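Local structure of maleylacetate reductase (Agrobacterium tumefaciens, 3HL0) at residues Thr120-Ile129 with Leu222-Gly233; Ile165-Ala175 with His255-Leu263. The protein catalyses the NADH-dependent reduction of maleylacetate to 3-oxoadipate, as a member of the iron-containing alcohol dehydrogenase family. All coordinates share one frame; numbering follows the deposited sequence.

Overall arrangement
Both contacts reach the NAD site, and they differ in what they join. Contact 1 is partly buried: it sets the loop between strands 113-118 and 129-134, in the nucleotide-binding half of the chain, on helix 215-234 of the helical half, with glycines at the seam. Contact 2 is buried within the helical half, where helices 163-180 and 255-271 cross through alanines and leucines; it reaches NAD through His255, with Asn172 and His259 packed against that ring. Neither has a clear direct hydrogen bond between its segments, but each has one bridging water, between backbone carbonyls in contact 1 and side chains in contact 2. The two adjoin: Ser169 OG takes a probable hydrogen bond from Tyr121 N, and Cys228 packs on Ala173.

Contact 1. Residues Thr120-Ile129 with Leu222-Gly233; sequences TYAGSEVTPI and LYGAWLCGTVLG. With NAD (nicotinamide-adenine-dinucleotide), chain D.
The NAD-binding loop 120-129 lies along helix 222-233 and reaches it backbone to backbone at Gly123 and Gly229, whose CA atoms are 4.0 Å apart. Further along, Thr127 passes just as closely over Gly233, so glycines one helical turn apart let the loop settle onto the helix surface. Between these points Val126 presses its CG2 branch against the helix backbone, 3.3 Å from Gly229 C, while its other methyl, CG1, comes up to the edge of the Trp226 indole. Tyr121 packs against Ala225, with CD1 3.7 Å from Ala225 CB, and its hydroxyl reaches on to Arg218. A water joins the two backbones, donating to Tyr121 O (2.9 Å) and to Ala225 O (2.9 Å); the latter carbonyl also accepts the helical bond from Gly229 N.

The same loop grips the coenzyme. Thr127 OG1 sits between its own backbone N and carbonyl carbon (chi1 86°), where it donates to the carboxamide oxygen O7N of NAD at 2.6 Å and accepts from Ile129 N in an ST turn. That rotation also turns CG2 onto Leu232 of the helix. The amide nitrogen N7N of NAD donates to Ile129 O at 2.9 Å, an oxygen that also accepts from Lys104 NZ, as do Ser124 O and Thr127 O. Thr120 heads a second ST turn, its OG1 donating to O2N of the pyrophosphate at 2.6 Å. With both ends of the nicotinamide carboxamide bonded to the loop, the rotation of that group is probably fixed, and the loop is seated on the helix by close backbone packing, apolar side chains and one water.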
loop_
_atom_site.group_PDB
_atom_site.type_symbol
_atom_site.label_atom_id
_atom_site.label_comp_id
_atom_site.label_asym_id
_atom_site.label_seq_id
_atom_site.Cartn_x
_atom_site.Cartn_y
_atom_site.Cartn_z
ATOM N N THR A 120 13.043 3.619 -3.549
ATOM C CA THR A 120 12.640 4.159 -2.229
ATOM C C THR A 120 13.879 4.287 -1.375
ATOM O O THR A 120 15.015 4.188 -1.880
ATOM C CB THR A 120 11.598 3.287 -1.472
ATOM O OG1 THR A 120 12.220 2.083 -0.984
ATOM C CG2 THR A 120 10.392 2.930 -2.370
ATOM N N TYR A 121 13.687 4.508 -0.072
ATOM C CA TYR A 121 14.797 4.701 0.848
ATOM C C TYR A 121 15.013 3.514 1.779
ATOM O O TYR A 121 15.742 3.598 2.751
ATOM C CB TYR A 121 14.581 5.996 1.648
ATOM C CG TYR A 121 14.374 7.217 0.726
ATOM C CD1 TYR A 121 15.201 7.426 -0.398
ATOM C CD2 TYR A 121 13.334 8.131 0.969
ATOM C CE1 TYR A 121 15.003 8.512 -1.240
ATOM C CE2 TYR A 121 13.113 9.216 0.132
ATOM C CZ TYR A 121 13.963 9.405 -0.974
ATOM O OH TYR A 121 13.719 10.488 -1.776
ATOM N N ALA A 122 14.392 2.392 1.463
ATOM C CA ALA A 122 14.437 1.199 2.354
ATOM C C ALA A 122 15.849 0.654 2.581
ATOM O O ALA A 122 16.147 0.153 3.674
ATOM C CB ALA A 122 13.535 0.057 1.756
ATOM N N GLY A 123 16.694 0.695 1.535
ATOM C CA GLY A 123 18.089 0.270 1.738
ATOM C C GLY A 123 18.374 -1.220 1.598
ATOM O O GLY A 123 19.519 -1.628 1.778
ATOM N N SER A 124 17.347 -2.029 1.288
ATOM C CA SER A 124 17.526 -3.517 1.148
ATOM C C SER A 124 18.587 -3.873 0.121
ATOM O O SER A 124 19.231 -4.948 0.214
ATOM C CB SER A 124 16.207 -4.109 0.676
ATOM O OG SER A 124 16.259 -5.540 0.668
ATOM N N GLU A 125 18.754 -3.003 -0.877
ATOM C CA GLU A 125 19.706 -3.234 -1.985
ATOM C C GLU A 125 21.165 -3.493 -1.552
ATOM O O GLU A 125 21.955 -4.061 -2.347
ATOM C CB GLU A 125 19.649 -2.106 -2.998
ATOM C CG GLU A 125 20.067 -0.766 -2.391
ATOM C CD GLU A 125 18.916 0.046 -1.760
ATOM O OE1 GLU A 125 17.814 -0.484 -1.486
ATOM O OE2 GLU A 125 19.148 1.252 -1.529
ATOM N N VAL A 126 21.524 -3.056 -0.333
ATOM C CA VAL A 126 22.887 -3.288 0.181
ATOM C C VAL A 126 22.897 -4.064 1.494
ATOM O O VAL A 126 23.823 -3.941 2.323
ATOM C CB VAL A 126 23.716 -1.970 0.329
ATOM C CG1 VAL A 126 24.131 -1.423 -1.067
ATOM C CG2 VAL A 126 22.914 -0.944 1.130
ATOM N N THR A 127 21.894 -4.923 1.663
ATOM C CA THR A 127 21.915 -5.825 2.805
ATOM C C THR A 127 21.812 -7.282 2.366
ATOM O O THR A 127 21.263 -7.590 1.292
ATOM C CB THR A 127 20.750 -5.585 3.828
ATOM O OG1 THR A 127 19.588 -6.312 3.395
ATOM C CG2 THR A 127 20.462 -4.126 4.043
ATOM N N PRO A 128 22.325 -8.207 3.191
ATOM C CA PRO A 128 22.221 -9.622 2.853
ATOM C C PRO A 128 20.972 -10.273 3.494
ATOM O O PRO A 128 20.914 -11.503 3.611
ATOM C CB PRO A 128 23.511 -10.206 3.443
ATOM C CG PRO A 128 23.668 -9.417 4.723
ATOM C CD PRO A 128 23.236 -7.987 4.334
ATOM N N ILE A 129 19.987 -9.447 3.878
ATOM C CA ILE A 129 18.827 -9.933 4.639
ATOM C C ILE A 129 17.620 -10.147 3.724
ATOM O O ILE A 129 17.358 -9.316 2.839
ATOM C CB ILE A 129 18.464 -8.891 5.725
ATOM C CG1 ILE A 129 19.693 -8.563 6.594
ATOM C CG2 ILE A 129 17.332 -9.376 6.590
ATOM C CD1 ILE A 129 19.520 -7.210 7.392
ATOM N N LEU A 222 18.638 10.045 -1.598
ATOM C CA LEU A 222 19.009 8.721 -2.054
ATOM C C LEU A 222 20.431 8.318 -1.577
ATOM O O LEU A 222 20.677 7.175 -1.205
ATOM C CB LEU A 222 18.881 8.678 -3.573
ATOM C CG LEU A 222 18.899 7.289 -4.174
ATOM C CD1 LEU A 222 17.833 6.276 -3.624
ATOM C CD2 LEU A 222 18.707 7.407 -5.683
ATOM N N TYR A 223 21.354 9.281 -1.630
ATOM C CA TYR A 223 22.686 9.084 -1.081
ATOM C C TYR A 223 22.578 8.715 0.408
ATOM O O TYR A 223 23.243 7.766 0.852
ATOM C CB TYR A 223 23.434 10.385 -1.253
ATOM C CG TYR A 223 24.667 10.592 -0.400
ATOM C CD1 TYR A 223 25.835 9.866 -0.664
ATOM C CD2 TYR A 223 24.655 11.512 0.637
ATOM C CE1 TYR A 223 26.985 10.075 0.129
ATOM C CE2 TYR A 223 25.787 11.748 1.423
ATOM C CZ TYR A 223 26.946 11.014 1.138
ATOM O OH TYR A 223 28.074 11.247 1.880
ATOM N N GLY A 224 21.752 9.437 1.164
ATOM C CA GLY A 224 21.580 9.105 2.584
ATOM C C GLY A 224 21.040 7.688 2.720
ATOM O O GLY A 224 21.490 6.924 3.598
ATOM N N ALA A 225 20.068 7.315 1.889
ATOM C CA ALA A 225 19.475 5.977 1.965
ATOM C C ALA A 225 20.482 4.857 1.729
ATOM O O ALA A 225 20.487 3.803 2.385
ATOM C CB ALA A 225 18.270 5.881 0.977
ATOM N N TRP A 226 21.395 5.113 0.800
ATOM C CA TRP A 226 22.491 4.179 0.547
ATOM C C TRP A 226 23.378 3.981 1.767
ATOM O O TRP A 226 23.655 2.829 2.148
ATOM C CB TRP A 226 23.301 4.696 -0.654
ATOM C CG TRP A 226 24.617 4.000 -0.830
ATOM C CD1 TRP A 226 24.848 2.654 -0.892
ATOM C CD2 TRP A 226 25.886 4.653 -0.992
ATOM N NE1 TRP A 226 26.229 2.433 -1.094
ATOM C CE2 TRP A 226 26.856 3.647 -1.163
ATOM C CE3 TRP A 226 26.277 5.995 -1.025
ATOM C CZ2 TRP A 226 28.213 3.965 -1.372
ATOM C CZ3 TRP A 226 27.626 6.309 -1.210
ATOM C CH2 TRP A 226 28.563 5.294 -1.366
ATOM N N LEU A 227 23.786 5.075 2.405
ATOM C CA LEU A 227 24.633 4.929 3.600
ATOM C C LEU A 227 23.862 4.240 4.717
ATOM O O LEU A 227 24.414 3.412 5.434
ATOM C CB LEU A 227 25.114 6.315 4.059
ATOM C CG LEU A 227 26.041 6.987 3.037
ATOM C CD1 LEU A 227 26.414 8.348 3.581
ATOM C CD2 LEU A 227 27.287 6.156 2.806
ATOM N N CYS A 228 22.578 4.597 4.886
ATOM C CA CYS A 228 21.787 3.970 5.947
ATOM C C CYS A 228 21.593 2.476 5.692
ATOM O O CYS A 228 21.683 1.665 6.616
ATOM C CB CYS A 228 20.406 4.672 6.022
ATOM S SG CYS A 228 20.490 6.366 6.693
ATOM N N GLY A 229 21.345 2.090 4.437
ATOM C CA GLY A 229 21.226 0.672 4.130
ATOM C C GLY A 229 22.521 -0.073 4.327
ATOM O O GLY A 229 22.508 -1.239 4.728
ATOM N N THR A 230 23.632 0.585 4.048
ATOM C CA THR A 230 24.940 -0.066 4.145
ATOM C C THR A 230 25.173 -0.458 5.598
ATOM O O THR A 230 25.622 -1.573 5.873
ATOM C CB THR A 230 26.045 0.823 3.609
ATOM O OG1 THR A 230 25.789 1.081 2.210
ATOM C CG2 THR A 230 27.416 0.139 3.751
ATOM N N VAL A 231 24.828 0.425 6.521
ATOM C CA VAL A 231 25.073 0.044 7.917
ATOM C C VAL A 231 24.065 -0.972 8.444
ATOM O O VAL A 231 24.442 -1.822 9.260
ATOM C CB VAL A 231 25.242 1.263 8.849
ATOM C CG1 VAL A 231 26.367 2.161 8.309
ATOM C CG2 VAL A 231 23.915 2.076 8.980
ATOM N N LEU A 232 22.835 -0.957 7.920
ATOM C CA LEU A 232 21.879 -2.076 8.184
ATOM C C LEU A 232 22.503 -3.403 7.753
ATOM O O LEU A 232 22.313 -4.460 8.419
ATOM C CB LEU A 232 20.568 -1.862 7.414
ATOM C CG LEU A 232 19.571 -3.024 7.509
ATOM C CD1 LEU A 232 19.138 -3.339 8.961
ATOM C CD2 LEU A 232 18.322 -2.688 6.659
ATOM N N GLY A 233 23.228 -3.363 6.630
ATOM C CA GLY A 233 23.890 -4.553 6.111
ATOM C C GLY A 233 25.043 -5.030 6.961
ATOM O O GLY A 233 25.262 -6.241 7.009
HETATM P PA NAD D . 7.561 -1.148 -1.106
HETATM O O1A NAD D . 8.697 -1.721 -1.880
HETATM O O2A NAD D . 6.625 -2.085 -0.445
HETATM O O5B NAD D . 6.848 -0.042 -2.006
HETATM C C5B NAD D . 5.566 0.449 -1.602
HETATM C C4B NAD D . 4.836 0.905 -2.857
HETATM O O4B NAD D . 5.494 2.058 -3.380
HETATM C C3B NAD D . 4.836 -0.178 -3.952
HETATM O O3B NAD D . 3.550 -0.298 -4.586
HETATM C C2B NAD D . 5.876 0.353 -4.913
HETATM O O2B NAD D . 5.668 -0.065 -6.247
HETATM C C1B NAD D . 5.730 1.875 -4.769
HETATM N N9A NAD D . 6.953 2.620 -5.154
HETATM C C8A NAD D . 8.242 2.393 -4.713
HETATM N N7A NAD D . 9.067 3.294 -5.293
HETATM C C5A NAD D . 8.335 4.100 -6.124
HETATM C C6A NAD D . 8.682 5.163 -6.956
HETATM N N6A NAD D . 9.867 5.823 -6.891
HETATM N N1A NAD D . 7.642 5.747 -7.681
HETATM C C2A NAD D . 6.343 5.308 -7.554
HETATM N N3A NAD D . 5.996 4.269 -6.730
HETATM C C4A NAD D . 7.001 3.673 -6.023
HETATM O O3 NAD D . 8.104 -0.232 0.135
HETATM P PN NAD D . 9.533 -0.228 0.903
HETATM O O1N NAD D . 9.264 0.504 2.176
HETATM O O2N NAD D . 10.502 0.289 -0.061
HETATM O O5D NAD D . 9.851 -1.755 1.256
HETATM C C5D NAD D . 9.219 -2.432 2.339
HETATM C C4D NAD D . 9.605 -3.907 2.230
HETATM O O4D NAD D . 11.022 -3.992 2.187
HETATM C C3D NAD D . 9.165 -4.655 3.482
HETATM O O3D NAD D . 8.839 -5.999 3.093
HETATM C C2D NAD D . 10.407 -4.627 4.341
HETATM O O2D NAD D . 10.470 -5.659 5.327
HETATM C C1D NAD D . 11.492 -4.758 3.289
HETATM N N1N NAD D . 12.789 -4.253 3.720
HETATM C C2N NAD D . 13.816 -5.149 3.737
HETATM C C3N NAD D . 15.065 -4.723 4.137
HETATM C C7N NAD D . 16.105 -5.766 4.081
HETATM O O7N NAD D . 17.337 -5.329 4.386
HETATM N N7N NAD D . 15.815 -7.049 3.755
HETATM C C4N NAD D . 15.341 -3.357 4.493
HETATM C C5N NAD D . 14.272 -2.459 4.473
HETATM C C6N NAD D . 13.000 -2.924 4.091
HETATM O O HOH W 1 18.236 2.812 3.937
#

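Contact 2. Residues Ile165-Ala175 with His255-Leu263; sequences ISMTSGLNAMA and HAETHAVLL. With NAD (nicotinamide-adenine-dinucleotide), chain D.
Glu257 OE2 accepts a hydrogen bond of 2.7 Å from a water that also bonds Thr168 OG1, at 2.9 Å, and so ties helix 255-263 to helix 165-175. The glutamate bends at chi2 (85°) to bring its carboxylate back to this water. Beside this bridge the helices cross at 62°, their axes 7.7 Å apart at closest, a separation that small residues permit. Ala256 CB is met by Ile165 CD1 and Thr168 OG1, Ala260 CB by Leu171 CD1 at 3.6 Å, and at the far end Leu263 CD1 lies against Ala175 CB.

The Asn172 amide meets two imidazoles. Its OD1 lies over the centre of the His259 ring, 3.2 Å above the plane, and makes no hydrogen bond to ND1. Its ND2 comes to the edge of His255, 2.9 Å from NE2, with amide and ring planes 69° apart. His255 is itself sandwiched: C2D of the nicotinamide ribose sits over the middle of one face, and CD2 of His259 lies over the opposite face, off toward the rim of the His255 ring. The nicotinamide ribose thus rests on an imidazole backed by a second ring and met at its edge by an amide, which probably limits its movement.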
loop_
_atom_site.group_PDB
_atom_site.type_symbol
_atom_site.label_atom_id
_atom_site.label_comp_id
_atom_site.label_asym_id
_atom_site.label_seq_id
_atom_site.Cartn_x
_atom_site.Cartn_y
_atom_site.Cartn_z
ATOM N N ILE A 165 5.007 8.468 1.433
ATOM C CA ILE A 165 5.936 7.320 1.531
ATOM C C ILE A 165 7.411 7.801 1.476
ATOM O O ILE A 165 8.300 7.184 2.105
ATOM C CB ILE A 165 5.652 6.143 0.548
ATOM C CG1 ILE A 165 6.568 4.977 0.827
ATOM C CG2 ILE A 165 5.784 6.578 -0.923
ATOM C CD1 ILE A 165 6.304 4.368 2.159
ATOM N N SER A 166 7.664 8.907 0.778
ATOM C CA SER A 166 9.042 9.476 0.798
ATOM C C SER A 166 9.451 9.801 2.252
ATOM O O SER A 166 10.603 9.489 2.682
ATOM C CB SER A 166 9.179 10.752 -0.087
ATOM O OG SER A 166 8.966 10.382 -1.458
HETATM N N MSE A 167 8.529 10.390 3.022
HETATM C CA MSE A 167 8.828 10.771 4.410
HETATM C C MSE A 167 8.982 9.531 5.302
HETATM O O MSE A 167 9.948 9.433 6.061
HETATM C CB MSE A 167 7.753 11.690 4.977
HETATM C CG MSE A 167 7.562 13.018 4.207
HETATM SE SE MSE A 167 9.149 14.096 3.967
HETATM C CE MSE A 167 9.616 13.618 2.187
ATOM N N THR A 168 8.052 8.582 5.206
ATOM C CA THR A 168 8.132 7.431 6.126
ATOM C C THR A 168 9.267 6.479 5.710
ATOM O O THR A 168 9.980 5.939 6.585
ATOM C CB THR A 168 6.801 6.664 6.258
ATOM O OG1 THR A 168 6.356 6.342 4.929
ATOM C CG2 THR A 168 5.791 7.585 6.924
ATOM N N SER A 169 9.485 6.291 4.405
ATOM C CA SER A 169 10.610 5.481 3.986
ATOM C C SER A 169 11.918 6.173 4.401
ATOM O O SER A 169 12.882 5.487 4.785
ATOM C CB SER A 169 10.566 5.292 2.450
ATOM O OG SER A 169 11.641 4.396 2.010
ATOM N N GLY A 170 11.958 7.517 4.348
ATOM C CA GLY A 170 13.174 8.271 4.760
ATOM C C GLY A 170 13.428 8.034 6.235
ATOM O O GLY A 170 14.573 7.843 6.654
ATOM N N LEU A 171 12.351 8.032 7.063
ATOM C CA LEU A 171 12.535 7.709 8.481
ATOM C C LEU A 171 12.961 6.255 8.717
ATOM O O LEU A 171 13.715 5.985 9.663
ATOM C CB LEU A 171 11.278 8.074 9.314
ATOM C CG LEU A 171 11.019 9.582 9.412
ATOM C CD1 LEU A 171 9.534 9.794 9.834
ATOM C CD2 LEU A 171 11.960 10.215 10.422
ATOM N N ASN A 172 12.482 5.318 7.878
ATOM C CA ASN A 172 12.948 3.922 7.921
ATOM C C ASN A 172 14.465 3.847 7.696
ATOM O O ASN A 172 15.191 3.125 8.402
ATOM C CB ASN A 172 12.176 3.106 6.846
ATOM C CG ASN A 172 12.484 1.601 6.848
ATOM O OD1 ASN A 172 13.039 1.011 7.783
ATOM N ND2 ASN A 172 12.075 0.967 5.766
ATOM N N ALA A 173 14.954 4.612 6.724
ATOM C CA ALA A 173 16.412 4.677 6.490
ATOM C C ALA A 173 17.118 5.203 7.735
ATOM O O ALA A 173 18.107 4.617 8.219
ATOM C CB ALA A 173 16.721 5.606 5.268
HETATM N N MSE A 174 16.614 6.306 8.258
HETATM C CA MSE A 174 17.235 6.930 9.446
HETATM C C MSE A 174 17.283 5.937 10.614
HETATM O O MSE A 174 18.240 5.937 11.406
HETATM C CB MSE A 174 16.501 8.192 9.877
HETATM C CG MSE A 174 16.700 9.266 8.845
HETATM SE SE MSE A 174 15.701 10.872 9.216
HETATM C CE MSE A 174 16.407 11.297 10.883
ATOM N N ALA A 175 16.261 5.079 10.728
ATOM C CA ALA A 175 16.279 4.091 11.800
ATOM C C ALA A 175 17.483 3.141 11.738
ATOM O O ALA A 175 18.039 2.782 12.764
ATOM C CB ALA A 175 14.948 3.282 11.788
ATOM N N HIS A 255 4.658 -1.082 6.681
ATOM C CA HIS A 255 6.079 -1.209 7.090
ATOM C C HIS A 255 6.762 0.136 7.427
ATOM O O HIS A 255 7.199 0.366 8.589
ATOM C CB HIS A 255 6.870 -1.903 5.985
ATOM C CG HIS A 255 8.334 -1.860 6.209
ATOM N ND1 HIS A 255 8.961 -2.741 7.059
ATOM C CD2 HIS A 255 9.293 -1.022 5.740
ATOM C CE1 HIS A 255 10.258 -2.463 7.087
ATOM N NE2 HIS A 255 10.483 -1.443 6.279
ATOM N N ALA A 256 6.870 1.021 6.434
ATOM C CA ALA A 256 7.627 2.250 6.657
ATOM C C ALA A 256 6.971 3.103 7.738
ATOM O O ALA A 256 7.642 3.724 8.567
ATOM C CB ALA A 256 7.745 3.060 5.337
ATOM N N GLU A 257 5.636 3.091 7.783
ATOM C CA GLU A 257 4.917 3.880 8.780
ATOM C C GLU A 257 5.170 3.394 10.201
ATOM O O GLU A 257 5.210 4.208 11.116
ATOM C CB GLU A 257 3.418 3.746 8.530
ATOM C CG GLU A 257 2.907 4.567 7.338
ATOM C CD GLU A 257 3.047 3.868 5.982
ATOM O OE1 GLU A 257 3.746 2.826 5.817
ATOM O OE2 GLU A 257 2.386 4.369 5.036
ATOM N N THR A 258 5.313 2.084 10.359
ATOM C CA THR A 258 5.627 1.499 11.690
ATOM C C THR A 258 6.988 2.013 12.198
ATOM O O THR A 258 7.111 2.455 13.338
ATOM C CB THR A 258 5.626 -0.023 11.630
ATOM O OG1 THR A 258 4.312 -0.455 11.235
ATOM C CG2 THR A 258 5.911 -0.621 13.012
ATOM N N HIS A 259 7.956 2.041 11.287
ATOM C CA HIS A 259 9.279 2.626 11.622
ATOM C C HIS A 259 9.182 4.088 11.979
ATOM O O HIS A 259 9.738 4.516 12.953
ATOM C CB HIS A 259 10.231 2.486 10.456
ATOM C CG HIS A 259 10.825 1.141 10.364
ATOM N ND1 HIS A 259 12.045 0.827 10.915
ATOM C CD2 HIS A 259 10.344 -0.004 9.811
ATOM C CE1 HIS A 259 12.284 -0.462 10.724
ATOM N NE2 HIS A 259 11.268 -0.986 10.054
ATOM N N ALA A 260 8.397 4.853 11.220
ATOM C CA ALA A 260 8.291 6.266 11.502
ATOM C C ALA A 260 7.657 6.544 12.851
ATOM O O ALA A 260 8.112 7.398 13.595
ATOM C CB ALA A 260 7.445 6.963 10.387
ATOM N N VAL A 261 6.599 5.794 13.157
ATOM C CA VAL A 261 5.928 5.984 14.444
ATOM C C VAL A 261 6.791 5.601 15.656
ATOM O O VAL A 261 6.835 6.339 16.662
ATOM C CB VAL A 261 4.594 5.236 14.472
ATOM C CG1 VAL A 261 3.963 5.314 15.884
ATOM C CG2 VAL A 261 3.643 5.890 13.480
ATOM N N LEU A 262 7.456 4.452 15.541
ATOM C CA LEU A 262 8.193 3.908 16.705
ATOM C C LEU A 262 9.525 4.618 16.931
ATOM O O LEU A 262 9.970 4.653 18.073
ATOM C CB LEU A 262 8.425 2.391 16.555
ATOM C CG LEU A 262 7.146 1.551 16.808
ATOM C CD1 LEU A 262 7.483 0.093 16.519
ATOM C CD2 LEU A 262 6.666 1.720 18.202
ATOM N N LEU A 263 10.171 5.082 15.855
ATOM C CA LEU A 263 11.614 5.493 15.959
ATOM C C LEU A 263 11.907 6.488 17.125
ATOM O O LEU A 263 12.865 6.286 17.872
ATOM C CB LEU A 263 12.150 6.001 14.621
ATOM C CG LEU A 263 13.676 6.230 14.654
ATOM C CD1 LEU A 263 14.495 4.974 14.952
ATOM C CD2 LEU A 263 14.031 6.889 13.332
HETATM P PA NAD D . 7.561 -1.148 -1.106
HETATM O O1A NAD D . 8.697 -1.721 -1.880
HETATM O O2A NAD D . 6.625 -2.085 -0.445
HETATM O O5B NAD D . 6.848 -0.042 -2.006
HETATM C C5B NAD D . 5.566 0.449 -1.602
HETATM C C4B NAD D . 4.836 0.905 -2.857
HETATM O O4B NAD D . 5.494 2.058 -3.380
HETATM C C3B NAD D . 4.836 -0.178 -3.952
HETATM O O3B NAD D . 3.550 -0.298 -4.586
HETATM C C2B NAD D . 5.876 0.353 -4.913
HETATM O O2B NAD D . 5.668 -0.065 -6.247
HETATM C C1B NAD D . 5.730 1.875 -4.769
HETATM N N9A NAD D . 6.953 2.620 -5.154
HETATM C C8A NAD D . 8.242 2.393 -4.713
HETATM N N7A NAD D . 9.067 3.294 -5.293
HETATM C C5A NAD D . 8.335 4.100 -6.124
HETATM C C6A NAD D . 8.682 5.163 -6.956
HETATM N N6A NAD D . 9.867 5.823 -6.891
HETATM N N1A NAD D . 7.642 5.747 -7.681
HETATM C C2A NAD D . 6.343 5.308 -7.554
HETATM N N3A NAD D . 5.996 4.269 -6.730
HETATM C C4A NAD D . 7.001 3.673 -6.023
HETATM O O3 NAD D . 8.104 -0.232 0.135
HETATM P PN NAD D . 9.533 -0.228 0.903
HETATM O O1N NAD D . 9.264 0.504 2.176
HETATM O O2N NAD D . 10.502 0.289 -0.061
HETATM O O5D NAD D . 9.851 -1.755 1.256
HETATM C C5D NAD D . 9.219 -2.432 2.339
HETATM C C4D NAD D . 9.605 -3.907 2.230
HETATM O O4D NAD D . 11.022 -3.992 2.187
HETATM C C3D NAD D . 9.165 -4.655 3.482
HETATM O O3D NAD D . 8.839 -5.999 3.093
HETATM C C2D NAD D . 10.407 -4.627 4.341
HETATM O O2D NAD D . 10.470 -5.659 5.327
HETATM C C1D NAD D . 11.492 -4.758 3.289
HETATM N N1N NAD D . 12.789 -4.253 3.720
HETATM C C2N NAD D . 13.816 -5.149 3.737
HETATM C C3N NAD D . 15.065 -4.723 4.137
HETATM C C7N NAD D . 16.105 -5.766 4.081
HETATM O O7N NAD D . 17.337 -5.329 4.386
HETATM N N7N NAD D . 15.815 -7.049 3.755
HETATM C C4N NAD D . 15.341 -3.357 4.493
HETATM C C5N NAD D . 14.272 -2.459 4.473
HETATM C C6N NAD D . 13.000 -2.924 4.091
HETATM O O HOH W 2 3.583 6.654 4.349
#